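Local structure of beta-catenin homolog sys-1 (Caenorhabditis elegans, 3C2G) at residues Asp83-Phe88 and His99-Met104. The protein acts as a beta-catenin in Wnt asymmetry signalling, binding the TCF transcription factor pop-1 directly and activating or repressing its target genes. Numbering follows the deposited sequence.
Sequences DILRRF and HQVVQM
V101 packs against L85 and F88 in a small, purely apolar helix-helix contact near the N-terminal end of the chain, where helix 71-90 meets the short helix 98-103. Its two methyl branches divide the work. CG1, anti to the backbone N (chi1 177°), meets L85 CD1 at 4.1 Å, while CG2 lies 4.3 Å from F88 CB, so the phenylalanine touches through its methylene rather than its ring. L85 leaves its helix to one side of V101, but with CG anti to the backbone N (179°) its end comes nearer. The closest CA atoms, of F88 and V101, are 7.8 Å apart, and 101 Å² is buried. The F88 ring lies just beyond contact distance of V101; I84 CG2 sits 3.9 Å above one face, offset toward the rim, and the F88 side chain also touches I54 and L55. D83 carries a salt-bridge network away from V101: R86 NH2 approaches the syn side of OD1 at 2.8 Å, R87 NH1 pairs with OD2, and R31 also binds OD2. Helix 47-62 touches both segments, helix 20-37 packs on 71-90 and helix 154-164 on 98-103: the all-helical packing of an armadillo domain, whose helices stack into a superhelix.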
loop_
_atom_site.group_PDB
_atom_site.type_symbol
_atom_site.label_atom_id
_atom_site.label_comp_id
_atom_site.label_asym_id
_atom_site.label_seq_id
_atom_site.Cartn_x
_atom_site.Cartn_y
_atom_site.Cartn_z
ATOM N N ASP A 83 -29.642 21.804 12.310
ATOM C CA ASP A 83 -30.328 20.524 12.477
ATOM C C ASP A 83 -31.272 20.238 11.320
ATOM O O ASP A 83 -31.421 19.091 10.911
ATOM C CB ASP A 83 -31.085 20.445 13.796
ATOM C CG ASP A 83 -31.609 19.045 14.067
ATOM O OD1 ASP A 83 -30.791 18.127 14.313
ATOM O OD2 ASP A 83 -32.840 18.851 14.000
ATOM N N ILE A 84 -31.905 21.284 10.789
ATOM C CA ILE A 84 -32.702 21.142 9.581
ATOM C C ILE A 84 -31.761 20.718 8.459
ATOM O O ILE A 84 -31.992 19.715 7.783
ATOM C CB ILE A 84 -33.435 22.465 9.212
ATOM C CG1 ILE A 84 -34.614 22.721 10.161
ATOM C CG2 ILE A 84 -33.921 22.432 7.766
ATOM C CD1 ILE A 84 -35.041 24.197 10.240
ATOM N N LEU A 85 -30.682 21.471 8.283
ATOM C CA LEU A 85 -29.711 21.166 7.238
ATOM C C LEU A 85 -29.197 19.730 7.322
ATOM O O LEU A 85 -29.127 19.041 6.308
ATOM C CB LEU A 85 -28.549 22.161 7.272
ATOM C CG LEU A 85 -27.418 21.976 6.259
ATOM C CD1 LEU A 85 -27.902 21.938 4.794
ATOM C CD2 LEU A 85 -26.408 23.085 6.463
ATOM N N ARG A 86 -28.858 19.288 8.532
ATOM C CA ARG A 86 -28.396 17.927 8.743
ATOM C C ARG A 86 -29.423 16.929 8.241
ATOM O O ARG A 86 -29.084 15.974 7.546
ATOM C CB ARG A 86 -28.087 17.672 10.219
ATOM C CG ARG A 86 -27.571 16.262 10.516
ATOM C CD ARG A 86 -27.119 16.087 11.963
ATOM N NE ARG A 86 -28.247 16.210 12.877
ATOM C CZ ARG A 86 -29.068 15.216 13.196
ATOM N NH1 ARG A 86 -28.884 14.006 12.674
ATOM N NH2 ARG A 86 -30.081 15.437 14.031
ATOM N N ARG A 87 -30.685 17.178 8.575
ATOM C CA ARG A 87 -31.769 16.291 8.186
ATOM C C ARG A 87 -31.939 16.195 6.670
ATOM O O ARG A 87 -32.206 15.110 6.137
ATOM C CB ARG A 87 -33.059 16.691 8.902
ATOM C CG ARG A 87 -32.988 16.368 10.397
ATOM C CD ARG A 87 -34.184 16.860 11.198
ATOM N NE ARG A 87 -34.645 15.774 12.065
ATOM C CZ ARG A 87 -34.285 15.606 13.332
ATOM N NH1 ARG A 87 -33.482 16.473 13.926
ATOM N NH2 ARG A 87 -34.748 14.569 14.008
ATOM N N PHE A 88 -31.728 17.315 5.983
ATOM C CA PHE A 88 -31.718 17.354 4.520
ATOM C C PHE A 88 -30.652 16.463 3.890
ATOM O O PHE A 88 -30.755 16.101 2.721
ATOM C CB PHE A 88 -31.481 18.785 4.030
ATOM C CG PHE A 88 -32.703 19.650 4.045
ATOM C CD1 PHE A 88 -33.837 19.283 4.767
ATOM C CD2 PHE A 88 -32.711 20.858 3.348
ATOM C CE1 PHE A 88 -34.960 20.089 4.779
ATOM C CE2 PHE A 88 -33.838 21.682 3.354
ATOM C CZ PHE A 88 -34.966 21.295 4.071
ATOM N N HIS A 99 -28.509 17.859 -4.694
ATOM C CA HIS A 99 -27.684 18.786 -5.474
ATOM C C HIS A 99 -27.925 20.244 -5.091
ATOM O O HIS A 99 -27.029 21.084 -5.231
ATOM C CB HIS A 99 -27.861 18.576 -6.983
ATOM C CG HIS A 99 -29.279 18.648 -7.441
ATOM N ND1 HIS A 99 -29.784 19.731 -8.130
ATOM C CD2 HIS A 99 -30.308 17.779 -7.297
ATOM C CE1 HIS A 99 -31.064 19.527 -8.387
ATOM N NE2 HIS A 99 -31.406 18.351 -7.890
ATOM N N GLN A 100 -29.122 20.541 -4.587
ATOM C CA GLN A 100 -29.436 21.890 -4.104
ATOM C C GLN A 100 -28.658 22.199 -2.837
ATOM O O GLN A 100 -28.170 23.326 -2.668
ATOM C CB GLN A 100 -30.938 22.082 -3.875
ATOM C CG GLN A 100 -31.777 22.093 -5.156
ATOM C CD GLN A 100 -33.258 22.281 -4.897
ATOM O OE1 GLN A 100 -34.082 21.492 -5.355
ATOM N NE2 GLN A 100 -33.606 23.329 -4.160
ATOM N N VAL A 101 -28.539 21.199 -1.958
ATOM C CA VAL A 101 -27.666 21.296 -0.783
ATOM C C VAL A 101 -26.221 21.599 -1.202
ATOM O O VAL A 101 -25.617 22.554 -0.715
ATOM C CB VAL A 101 -27.723 20.021 0.099
ATOM C CG1 VAL A 101 -26.757 20.121 1.277
ATOM C CG2 VAL A 101 -29.138 19.796 0.614
ATOM N N VAL A 102 -25.691 20.810 -2.131
ATOM C CA VAL A 102 -24.330 20.999 -2.633
ATOM C C VAL A 102 -24.143 22.383 -3.260
ATOM O O VAL A 102 -23.104 23.023 -3.053
ATOM C CB VAL A 102 -23.942 19.894 -3.652
ATOM C CG1 VAL A 102 -22.541 20.136 -4.242
ATOM C CG2 VAL A 102 -24.027 18.510 -3.005
ATOM N N GLN A 103 -25.150 22.846 -4.013
ATOM C CA GLN A 103 -25.063 24.139 -4.705
ATOM C C GLN A 103 -24.952 25.319 -3.751
ATOM O O GLN A 103 -24.423 26.361 -4.130
ATOM C CB GLN A 103 -26.242 24.350 -5.660
ATOM C CG GLN A 103 -26.157 23.548 -6.967
ATOM C CD GLN A 103 -27.482 23.511 -7.742
ATOM O OE1 GLN A 103 -28.511 24.009 -7.270
ATOM N NE2 GLN A 103 -27.457 22.909 -8.932
HETATM N N MSE A 104 -25.446 25.151 -2.520
HETATM C CA MSE A 104 -25.332 26.181 -1.482
HETATM C C MSE A 104 -23.887 26.480 -1.134
HETATM O O MSE A 104 -23.563 27.574 -0.686
HETATM C CB MSE A 104 -26.076 25.775 -0.208
HETATM C CG MSE A 104 -27.600 25.711 -0.355
HETATM SE SE MSE A 104 -28.413 27.392 -1.002
HETATM C CE MSE A 104 -27.965 28.545 0.508
#